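Local coordinates for protein putative aminooxidase (Propionibacterium acnes, PDB 2BAC) that probably isomerises double bonds of polyunsaturated fatty acids with the help of bound FAD, using a fold of the flavin-containing amine oxidoreductase family, at residues D82-R87 with L198-D203; M282-L287 with I325-L330. One frame throughout, in Å; residues are numbered along the deposited sequence.

Contact 1 of 2, residues D82-R87 with L198-D203; sequences DGPKLR and LWTWAD. With ODT ((11E,13E,15Z)-octadeca-11,13,15-trienoic acid), chain E.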
ATOM      1  N   ASP A  82     -11.247  16.536   3.257  1.00 27.95           N
ATOM      2  CA  ASP A  82     -12.639  16.987   3.352  1.00 28.15           C
ATOM      3  C   ASP A  82     -13.647  15.842   3.220  1.00 28.01           C
ATOM      4  O   ASP A  82     -14.829  16.080   2.972  1.00 27.09           O
ATOM      5  CB  ASP A  82     -12.905  18.057   2.281  1.00 28.04           C
ATOM      6  CG  ASP A  82     -12.672  17.542   0.842  1.00 28.32           C
ATOM      7  OD1 ASP A  82     -12.507  16.324   0.635  1.00 25.34           O
ATOM      8  OD2 ASP A  82     -12.674  18.370  -0.094  1.00 30.69           O
ATOM      9  N   GLY A  83     -13.177  14.606   3.410  1.00 28.50           N
ATOM     10  CA  GLY A  83     -14.025  13.430   3.273  1.00 28.99           C
ATOM     11  C   GLY A  83     -14.797  13.129   4.546  1.00 29.44           C
ATOM     12  O   GLY A  83     -14.582  13.767   5.584  1.00 29.24           O
ATOM     13  N   PRO A  84     -15.681  12.127   4.485  1.00 30.08           N
ATOM     14  CA  PRO A  84     -16.488  11.758   5.649  1.00 30.58           C
ATOM     15  C   PRO A  84     -15.681  11.119   6.790  1.00 31.15           C
ATOM     16  O   PRO A  84     -14.656  10.457   6.567  1.00 30.89           O
ATOM     17  CB  PRO A  84     -17.524  10.781   5.085  1.00 30.85           C
ATOM     18  CG  PRO A  84     -17.140  10.527   3.652  1.00 30.52           C
ATOM     19  CD  PRO A  84     -15.925  11.271   3.311  1.00 29.72           C
ATOM     20  N   LYS A  85     -16.147  11.345   8.012  1.00 31.88           N
ATOM     21  CA  LYS A  85     -15.451  10.877   9.202  1.00 32.10           C
ATOM     22  C   LYS A  85     -15.444   9.345   9.285  1.00 31.64           C
ATOM     23  O   LYS A  85     -16.448   8.708   9.004  1.00 31.38           O
ATOM     24  CB  LYS A  85     -16.126  11.456  10.441  1.00 32.72           C
ATOM     25  CG  LYS A  85     -15.260  11.416  11.700  1.00 34.02           C
ATOM     26  CD  LYS A  85     -15.607  12.596  12.636  1.00 34.97           C
ATOM     27  CE  LYS A  85     -14.459  12.930  13.602  1.00 37.19           C
ATOM     28  NZ  LYS A  85     -14.361  14.424  13.801  1.00 39.28           N
ATOM     29  N   LEU A  86     -14.299   8.774   9.651  1.00 31.36           N
ATOM     30  CA  LEU A  86     -14.156   7.339   9.868  1.00 31.28           C
ATOM     31  C   LEU A  86     -14.530   6.972  11.306  1.00 31.28           C
ATOM     32  O   LEU A  86     -14.023   7.571  12.258  1.00 31.17           O
ATOM     33  CB  LEU A  86     -12.714   6.907   9.587  1.00 31.14           C
ATOM     34  CG  LEU A  86     -12.235   6.937   8.125  1.00 30.29           C
ATOM     35  CD1 LEU A  86     -10.739   6.714   8.078  1.00 30.64           C
ATOM     36  CD2 LEU A  86     -12.962   5.916   7.238  1.00 27.49           C
ATOM     37  N   ARG A  87     -15.431   6.002  11.453  1.00 31.13           N
ATOM     38  CA  ARG A  87     -15.835   5.476  12.752  1.00 31.61           C
ATOM     39  C   ARG A  87     -15.988   3.963  12.651  1.00 30.53           C
ATOM     40  O   ARG A  87     -16.450   3.461  11.635  1.00 30.51           O
ATOM     41  CB  ARG A  87     -17.179   6.086  13.170  1.00 31.75           C
ATOM     42  CG  ARG A  87     -17.102   7.454  13.778  1.00 33.73           C
ATOM     43  CD  ARG A  87     -18.332   8.250  13.446  1.00 36.81           C
ATOM     44  NE  ARG A  87     -18.776   9.174  14.500  1.00 41.51           N
ATOM     45  CZ  ARG A  87     -18.070  10.189  15.011  1.00 43.34           C
ATOM     46  NH1 ARG A  87     -18.626  10.965  15.951  1.00 43.42           N
ATOM     47  NH2 ARG A  87     -16.816  10.436  14.616  1.00 43.99           N
ATOM     48  N   LEU A 198      -7.840  10.463  11.422  1.00 30.76           N
ATOM     49  CA  LEU A 198      -7.647   9.907  10.083  1.00 29.91           C
ATOM     50  C   LEU A 198      -8.223  10.813   8.970  1.00 28.96           C
ATOM     51  O   LEU A 198      -9.367  11.259   9.049  1.00 28.83           O
ATOM     52  CB  LEU A 198      -8.277   8.506  10.008  1.00 29.60           C
ATOM     53  CG  LEU A 198      -7.687   7.467  10.984  1.00 30.30           C
ATOM     54  CD1 LEU A 198      -8.573   6.224  11.062  1.00 29.27           C
ATOM     55  CD2 LEU A 198      -6.240   7.080  10.618  1.00 29.60           C
ATOM     56  N   TRP A 199      -7.409  11.056   7.944  1.00 27.66           N
ATOM     57  CA  TRP A 199      -7.805  11.818   6.766  1.00 26.60           C
ATOM     58  C   TRP A 199      -8.636  10.979   5.819  1.00 25.48           C
ATOM     59  O   TRP A 199      -8.436   9.778   5.691  1.00 25.10           O
ATOM     60  CB  TRP A 199      -6.576  12.271   5.964  1.00 26.73           C
ATOM     61  CG  TRP A 199      -5.646  13.198   6.640  1.00 26.50           C
ATOM     62  CD1 TRP A 199      -5.811  13.795   7.843  1.00 26.10           C
ATOM     63  CD2 TRP A 199      -4.394  13.666   6.124  1.00 27.18           C
ATOM     64  NE1 TRP A 199      -4.744  14.611   8.117  1.00 26.58           N
ATOM     65  CE2 TRP A 199      -3.854  14.551   7.080  1.00 27.23           C
ATOM     66  CE3 TRP A 199      -3.683  13.436   4.939  1.00 26.39           C
ATOM     67  CZ2 TRP A 199      -2.626  15.198   6.900  1.00 26.71           C
ATOM     68  CZ3 TRP A 199      -2.466  14.079   4.759  1.00 26.41           C
ATOM     69  CH2 TRP A 199      -1.950  14.949   5.739  1.00 26.52           C
ATOM     70  N   THR A 200      -9.560  11.643   5.145  1.00 24.50           N
ATOM     71  CA  THR A 200     -10.270  11.097   4.005  1.00 23.98           C
ATOM     72  C   THR A 200     -10.611  12.246   3.055  1.00 23.68           C
ATOM     73  O   THR A 200     -10.504  13.422   3.408  1.00 23.36           O
ATOM     74  CB  THR A 200     -11.581  10.390   4.403  1.00 23.68           C
ATOM     75  OG1 THR A 200     -12.464  11.328   5.026  1.00 21.28           O
ATOM     76  CG2 THR A 200     -11.316   9.221   5.337  1.00 22.97           C
ATOM     77  N   TRP A 201     -11.041  11.892   1.853  1.00 23.80           N
ATOM     78  CA  TRP A 201     -11.291  12.867   0.797  1.00 23.67           C
ATOM     79  C   TRP A 201     -12.657  12.589   0.205  1.00 23.60           C
ATOM     80  O   TRP A 201     -12.960  11.449  -0.132  1.00 22.98           O
ATOM     81  CB  TRP A 201     -10.206  12.757  -0.275  1.00 23.48           C
ATOM     82  CG  TRP A 201      -8.860  13.116   0.252  1.00 23.31           C
ATOM     83  CD1 TRP A 201      -8.272  14.347   0.218  1.00 23.02           C
ATOM     84  CD2 TRP A 201      -7.953  12.261   0.944  1.00 22.41           C
ATOM     85  NE1 TRP A 201      -7.056  14.307   0.831  1.00 22.52           N
ATOM     86  CE2 TRP A 201      -6.831  13.041   1.294  1.00 22.42           C
ATOM     87  CE3 TRP A 201      -7.977  10.915   1.304  1.00 23.62           C
ATOM     88  CZ2 TRP A 201      -5.741  12.521   1.971  1.00 22.95           C
ATOM     89  CZ3 TRP A 201      -6.884  10.389   1.983  1.00 23.18           C
ATOM     90  CH2 TRP A 201      -5.784  11.194   2.310  1.00 23.11           C
ATOM     91  N   ALA A 202     -13.466  13.643   0.077  1.00 23.90           N
ATOM     92  CA  ALA A 202     -14.835  13.552  -0.463  1.00 24.30           C
ATOM     93  C   ALA A 202     -14.858  13.012  -1.908  1.00 24.65           C
ATOM     94  O   ALA A 202     -15.744  12.218  -2.296  1.00 24.87           O
ATOM     95  CB  ALA A 202     -15.512  14.919  -0.386  1.00 23.46           C
ATOM     96  N   ASP A 203     -13.867  13.432  -2.688  1.00 25.03           N
ATOM     97  CA  ASP A 203     -13.805  13.116  -4.110  1.00 25.32           C
ATOM     98  C   ASP A 203     -12.899  11.929  -4.370  1.00 24.67           C
ATOM     99  O   ASP A 203     -12.570  11.640  -5.502  1.00 23.93           O
ATOM    100  CB  ASP A 203     -13.333  14.341  -4.907  1.00 26.40           C
ATOM    101  CG  ASP A 203     -14.376  15.425  -4.949  1.00 30.47           C
ATOM    102  OD1 ASP A 203     -15.574  15.085  -5.024  1.00 35.07           O
ATOM    103  OD2 ASP A 203     -14.008  16.624  -4.903  1.00 38.15           O
TER
HETATM  104  O1  ODT E1001     -11.599   2.192  11.028  1.00 41.15           O
HETATM  105  C1  ODT E1001     -12.440   3.085  10.826  1.00 39.33           C
HETATM  106  O2  ODT E1001     -12.777   3.909  11.708  1.00 40.25           O
HETATM  107  C2  ODT E1001     -13.041   3.131   9.451  1.00 37.20           C
HETATM  108  C3  ODT E1001     -12.257   2.157   8.570  1.00 35.65           C
HETATM  109  C4  ODT E1001     -13.087   1.644   7.402  1.00 34.67           C
HETATM  110  C5  ODT E1001     -12.515   0.327   6.896  1.00 33.01           C
HETATM  111  C6  ODT E1001     -11.745   0.584   5.617  1.00 32.14           C
HETATM  112  C7  ODT E1001     -10.834  -0.562   5.231  1.00 30.08           C
HETATM  113  C8  ODT E1001      -9.474  -0.024   4.824  1.00 30.59           C
HETATM  114  C9  ODT E1001      -8.950  -0.934   3.739  1.00 32.43           C
HETATM  115  C10 ODT E1001      -7.461  -0.863   3.408  1.00 32.56           C
HETATM  116  C11 ODT E1001      -6.595   0.213   4.025  1.00 32.31           C
HETATM  117  C12 ODT E1001      -5.333   0.076   3.642  1.00 33.68           C
HETATM  118  C13 ODT E1001      -4.168   0.880   4.001  1.00 34.14           C
HETATM  119  C14 ODT E1001      -4.139   1.934   4.788  1.00 33.86           C
HETATM  120  C15 ODT E1001      -2.828   2.547   4.973  1.00 33.67           C
HETATM  121  C16 ODT E1001      -2.636   3.617   5.751  1.00 34.73           C
HETATM  122  C17 ODT E1001      -3.744   4.315   6.523  1.00 33.98           C
HETATM  123  C18 ODT E1001      -3.173   5.489   7.302  1.00 33.03           C
HETATM  124  O   HOH W   1     -12.135  15.521  -1.939  1.00 17.19           O
HETATM  125  O   HOH W   2     -13.786  18.012  -2.653  1.00 30.44           O
HETATM  126  O   HOH W   3     -12.084  10.259  10.293  1.00 43.75           O
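Beside the carboxylate end of the fatty-acid site, the loop D82-R87 that leads into strand 88-91 lies along L198-D203, whose short strand 199-200 pairs with strand 62-63; D82, G83, P84 and L86 make the contact with L198, T200, W201 and A202. T200 is gripped through both its backbone and its hydroxyl. Its carbonyl O accepts G83 N at 2.9 Å, with the donor well above the carbonyl plane, and a weaker bond from D82 N. The hydroxyl OG1, set between backbone N and carbonyl carbon (chi1 61°), donates to P84 O at 2.8 Å, again from above that carbonyl's plane. This torsion leaves CG2 beside the backbone N, where it rests on L86 CG at 3.7 Å. One branch of L86, CD1, presses on L198 CB at 3.6 Å, the two side chains crossing at about a right angle. Its other branch, CD2, lies 3.6 Å from C2 of the bound octadecatrienoic acid. At the far end D82 OD1 takes a nearly straight bond from A202 N (2.9 Å, 172°). Water 1 joins OD1 to D203 N, and water 2 links the two carboxylates through D82 OD2 and D203 OD2. G83 CA packs 3.3 Å from A202 N, a close backbone approach. The backbone bonds and the T200 hydroxyl probably help to set the course of the loop, and L86 lies against the first carbons of the fatty acid, while a single water donates to both carboxylates, which probably eases their repulsion.

Contact 2 of 2, residues M282-L287 with I325-L330; sequences MVDACL and ITTYLL. With ODT ((11E,13E,15Z)-octadeca-11,13,15-trienoic acid), chain E.
V283 and Y328 face each other as a non-hydrogen-bonded pair of antiparallel strands 277-288 and 325-330, neighbours in the mixed sheet that adjoins the flavin and the fatty acid. From Y328 CB the side chain runs beside that of V283, pointing the same way. V283 CG2 approaches the ring obliquely, 3.8 Å from both CD1 and CE1 of Y328, while CE1 is also 3.8 Å from C9 of the octadecatrienoic acid. That carbon stands over one ring face, offset toward the rim. Farther across, CE2 comes within 4.0 Å of C7, and at the tip OH lies 2.6 Å from OG1 of T326, two residues back in the same strand. The other V283 branch, CG1, anti to the backbone N (chi1 -178°), meets T326 CG2. FAD touches both V283 and Y328.

Across the strands, M282 with L329, D284 with T327 and C286 with I325 each exchange two backbone hydrogen bonds; M282 N to L329 O is nearly straight (2.9 Å, 176°). These residues send their side chains to the opposite face, where T327 and L329 meet helix 341-355, L329 CD1 packs on M282 CB and T327 OG1 lies 3.4 Å from D284 CB. Water 4 sits among M282 O, D284 OD2 and T327 OG1, 2.7 Å from the last. D284 OD1 is also close to E365 OE2 on strand 359-373, and this like-charge pair suggests that one of the two carboxylates may be protonated. One sheet face therefore offers a largely apolar surface, led by V283 and the Y328 ring, to cofactor and fatty acid, while the other holds D284 beside strand 359-373, with a water at its carboxylate.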
ATOM      1  N   MET A 282      -8.806  -8.451  -2.001  1.00 24.88           N
ATOM      2  CA  MET A 282     -10.041  -8.370  -2.787  1.00 24.76           C
ATOM      3  C   MET A 282     -11.094  -7.467  -2.161  1.00 23.87           C
ATOM      4  O   MET A 282     -11.460  -7.639  -1.002  1.00 23.56           O
ATOM      5  CB  MET A 282     -10.655  -9.758  -2.998  1.00 25.24           C
ATOM      6  CG  MET A 282     -11.890  -9.753  -3.901  1.00 25.27           C
ATOM      7  SD  MET A 282     -12.206 -11.387  -4.576  1.00 28.48           S
ATOM      8  CE  MET A 282     -13.808 -11.824  -3.908  1.00 25.65           C
ATOM      9  N   VAL A 283     -11.574  -6.524  -2.968  1.00 23.43           N
ATOM     10  CA  VAL A 283     -12.564  -5.545  -2.579  1.00 23.28           C
ATOM     11  C   VAL A 283     -13.825  -5.809  -3.397  1.00 23.50           C
ATOM     12  O   VAL A 283     -13.742  -6.083  -4.604  1.00 23.24           O
ATOM     13  CB  VAL A 283     -12.058  -4.097  -2.868  1.00 23.45           C
ATOM     14  CG1 VAL A 283     -13.093  -3.044  -2.416  1.00 20.70           C
ATOM     15  CG2 VAL A 283     -10.651  -3.856  -2.231  1.00 21.96           C
ATOM     16  N   ASP A 284     -14.985  -5.738  -2.741  1.00 23.34           N
ATOM     17  CA  ASP A 284     -16.268  -5.791  -3.438  1.00 23.32           C
ATOM     18  C   ASP A 284     -17.126  -4.579  -3.084  1.00 23.24           C
ATOM     19  O   ASP A 284     -17.416  -4.364  -1.901  1.00 23.70           O
ATOM     20  CB  ASP A 284     -17.021  -7.074  -3.081  1.00 23.49           C
ATOM     21  CG  ASP A 284     -16.374  -8.320  -3.655  1.00 24.18           C
ATOM     22  OD1 ASP A 284     -16.876  -8.804  -4.694  1.00 27.13           O
ATOM     23  OD2 ASP A 284     -15.377  -8.814  -3.073  1.00 23.85           O
ATOM     24  N   ALA A 285     -17.524  -3.802  -4.103  1.00 22.80           N
ATOM     25  CA  ALA A 285     -18.448  -2.670  -3.942  1.00 22.93           C
ATOM     26  C   ALA A 285     -19.870  -3.174  -3.919  1.00 23.04           C
ATOM     27  O   ALA A 285     -20.372  -3.637  -4.953  1.00 23.20           O
ATOM     28  CB  ALA A 285     -18.296  -1.669  -5.083  1.00 22.67           C
ATOM     29  N   CYS A 286     -20.521  -3.059  -2.761  1.00 23.28           N
ATOM     30  CA  CYS A 286     -21.788  -3.729  -2.514  1.00 23.85           C
ATOM     31  C   CYS A 286     -22.899  -2.755  -2.211  1.00 24.62           C
ATOM     32  O   CYS A 286     -22.684  -1.754  -1.534  1.00 25.59           O
ATOM     33  CB  CYS A 286     -21.690  -4.699  -1.328  1.00 23.99           C
ATOM     34  SG  CYS A 286     -20.369  -5.944  -1.390  1.00 25.19           S
ATOM     35  N   LEU A 287     -24.085  -3.065  -2.720  1.00 24.91           N
ATOM     36  CA  LEU A 287     -25.310  -2.504  -2.227  1.00 25.65           C
ATOM     37  C   LEU A 287     -25.841  -3.529  -1.230  1.00 26.27           C
ATOM     38  O   LEU A 287     -25.679  -4.733  -1.427  1.00 25.89           O
ATOM     39  CB  LEU A 287     -26.285  -2.264  -3.378  1.00 25.10           C
ATOM     40  CG  LEU A 287     -25.701  -1.391  -4.500  1.00 24.47           C
ATOM     41  CD1 LEU A 287     -26.708  -1.210  -5.631  1.00 22.18           C
ATOM     42  CD2 LEU A 287     -25.189  -0.040  -3.931  1.00 23.25           C
ATOM     43  N   ILE A 325     -21.204   0.024  -0.019  1.00 21.61           N
ATOM     44  CA  ILE A 325     -20.393  -0.518   1.062  1.00 21.26           C
ATOM     45  C   ILE A 325     -19.361  -1.462   0.476  1.00 21.05           C
ATOM     46  O   ILE A 325     -19.716  -2.450  -0.181  1.00 21.20           O
ATOM     47  CB  ILE A 325     -21.238  -1.327   2.081  1.00 21.39           C
ATOM     48  CG1 ILE A 325     -22.349  -0.461   2.691  1.00 19.23           C
ATOM     49  CG2 ILE A 325     -20.305  -1.925   3.135  1.00 21.41           C
ATOM     50  CD1 ILE A 325     -21.837   0.738   3.467  1.00 20.02           C
ATOM     51  N   THR A 326     -18.088  -1.162   0.715  1.00 21.00           N
ATOM     52  CA  THR A 326     -16.997  -2.010   0.234  1.00 20.24           C
ATOM     53  C   THR A 326     -16.570  -2.966   1.320  1.00 20.12           C
ATOM     54  O   THR A 326     -16.484  -2.588   2.495  1.00 19.62           O
ATOM     55  CB  THR A 326     -15.774  -1.197  -0.283  1.00 20.71           C
ATOM     56  OG1 THR A 326     -15.525  -0.056   0.561  1.00 18.17           O
ATOM     57  CG2 THR A 326     -16.012  -0.762  -1.753  1.00 19.19           C
ATOM     58  N   THR A 327     -16.352  -4.221   0.915  1.00 20.41           N
ATOM     59  CA  THR A 327     -15.840  -5.275   1.793  1.00 20.22           C
ATOM     60  C   THR A 327     -14.408  -5.618   1.434  1.00 20.62           C
ATOM     61  O   THR A 327     -14.005  -5.460   0.268  1.00 20.67           O
ATOM     62  CB  THR A 327     -16.675  -6.552   1.676  1.00 20.57           C
ATOM     63  OG1 THR A 327     -16.574  -7.093   0.339  1.00 18.75           O
ATOM     64  CG2 THR A 327     -18.162  -6.277   2.093  1.00 19.22           C
ATOM     65  N   TYR A 328     -13.656  -6.113   2.425  1.00 20.71           N
ATOM     66  CA  TYR A 328     -12.220  -6.396   2.276  1.00 20.68           C
ATOM     67  C   TYR A 328     -11.820  -7.777   2.800  1.00 21.03           C
ATOM     68  O   TYR A 328     -12.114  -8.127   3.957  1.00 20.98           O
ATOM     69  CB  TYR A 328     -11.391  -5.300   2.966  1.00 20.75           C
ATOM     70  CG  TYR A 328     -11.764  -3.921   2.478  1.00 20.72           C
ATOM     71  CD1 TYR A 328     -11.036  -3.293   1.477  1.00 20.67           C
ATOM     72  CD2 TYR A 328     -12.907  -3.275   2.973  1.00 21.96           C
ATOM     73  CE1 TYR A 328     -11.401  -2.037   0.998  1.00 21.55           C
ATOM     74  CE2 TYR A 328     -13.291  -2.021   2.503  1.00 21.17           C
ATOM     75  CZ  TYR A 328     -12.539  -1.405   1.514  1.00 21.98           C
ATOM     76  OH  TYR A 328     -12.933  -0.173   1.057  1.00 20.87           O
ATOM     77  N   LEU A 329     -11.142  -8.554   1.946  1.00 20.96           N
ATOM     78  CA  LEU A 329     -10.686  -9.904   2.303  1.00 21.07           C
ATOM     79  C   LEU A 329      -9.347 -10.261   1.627  1.00 21.54           C
ATOM     80  O   LEU A 329      -8.991  -9.690   0.595  1.00 22.22           O
ATOM     81  CB  LEU A 329     -11.759 -10.951   1.941  1.00 21.01           C
ATOM     82  CG  LEU A 329     -12.120 -11.209   0.464  1.00 20.22           C
ATOM     83  CD1 LEU A 329     -11.222 -12.252  -0.155  1.00 17.86           C
ATOM     84  CD2 LEU A 329     -13.600 -11.633   0.317  1.00 21.08           C
ATOM     85  N   LEU A 330      -8.624 -11.211   2.213  1.00 21.42           N
ATOM     86  CA  LEU A 330      -7.376 -11.691   1.641  1.00 21.52           C
ATOM     87  C   LEU A 330      -7.530 -13.099   1.090  1.00 21.79           C
ATOM     88  O   LEU A 330      -8.188 -13.941   1.701  1.00 21.77           O
ATOM     89  CB  LEU A 330      -6.254 -11.649   2.683  1.00 21.40           C
ATOM     90  CG  LEU A 330      -5.378 -10.397   2.692  1.00 20.48           C
ATOM     91  CD1 LEU A 330      -4.381 -10.452   3.864  1.00 20.45           C
ATOM     92  CD2 LEU A 330      -4.630 -10.202   1.354  1.00 18.63           C
TER
HETATM   93  O1  ODT E1001     -11.599   2.192  11.028  1.00 41.15           O
HETATM   94  C1  ODT E1001     -12.440   3.085  10.826  1.00 39.33           C
HETATM   95  O2  ODT E1001     -12.777   3.909  11.708  1.00 40.25           O
HETATM   96  C2  ODT E1001     -13.041   3.131   9.451  1.00 37.20           C
HETATM   97  C3  ODT E1001     -12.257   2.157   8.570  1.00 35.65           C
HETATM   98  C4  ODT E1001     -13.087   1.644   7.402  1.00 34.67           C
HETATM   99  C5  ODT E1001     -12.515   0.327   6.896  1.00 33.01           C
HETATM  100  C6  ODT E1001     -11.745   0.584   5.617  1.00 32.14           C
HETATM  101  C7  ODT E1001     -10.834  -0.562   5.231  1.00 30.08           C
HETATM  102  C8  ODT E1001      -9.474  -0.024   4.824  1.00 30.59           C
HETATM  103  C9  ODT E1001      -8.950  -0.934   3.739  1.00 32.43           C
HETATM  104  C10 ODT E1001      -7.461  -0.863   3.408  1.00 32.56           C
HETATM  105  C11 ODT E1001      -6.595   0.213   4.025  1.00 32.31           C
HETATM  106  C12 ODT E1001      -5.333   0.076   3.642  1.00 33.68           C
HETATM  107  C13 ODT E1001      -4.168   0.880   4.001  1.00 34.14           C
HETATM  108  C14 ODT E1001      -4.139   1.934   4.788  1.00 33.86           C
HETATM  109  C15 ODT E1001      -2.828   2.547   4.973  1.00 33.67           C
HETATM  110  C16 ODT E1001      -2.636   3.617   5.751  1.00 34.73           C
HETATM  111  C17 ODT E1001      -3.744   4.315   6.523  1.00 33.98           C
HETATM  112  C18 ODT E1001      -3.173   5.489   7.302  1.00 33.03           C
HETATM  113  O   HOH W   4     -14.296  -8.383  -0.443  1.00 17.11           O

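How the contacts relate
Contact 1 closes before contact 2 opens along the chain, and both lie within the part of the chain related to flavin-containing amine oxidoreductases. Their centres are 18 Å apart and their nearest atoms about 9 Å, without touching. The bound fatty acid joins them: 82-87 lies by its carboxylate and first carbons, whereas Y328 in 325-330 lies against the middle of its chain. The loop 82-87 also leads into strand 88-91 of the mixed sheet that holds 277-288 and 325-330, whereas 198-203 belongs to the small antiparallel pair 62-63/199-200. Together they border two parts of one elongated ligand, consistent with a fatty-acid isomerase that binds its ligand near the flavin.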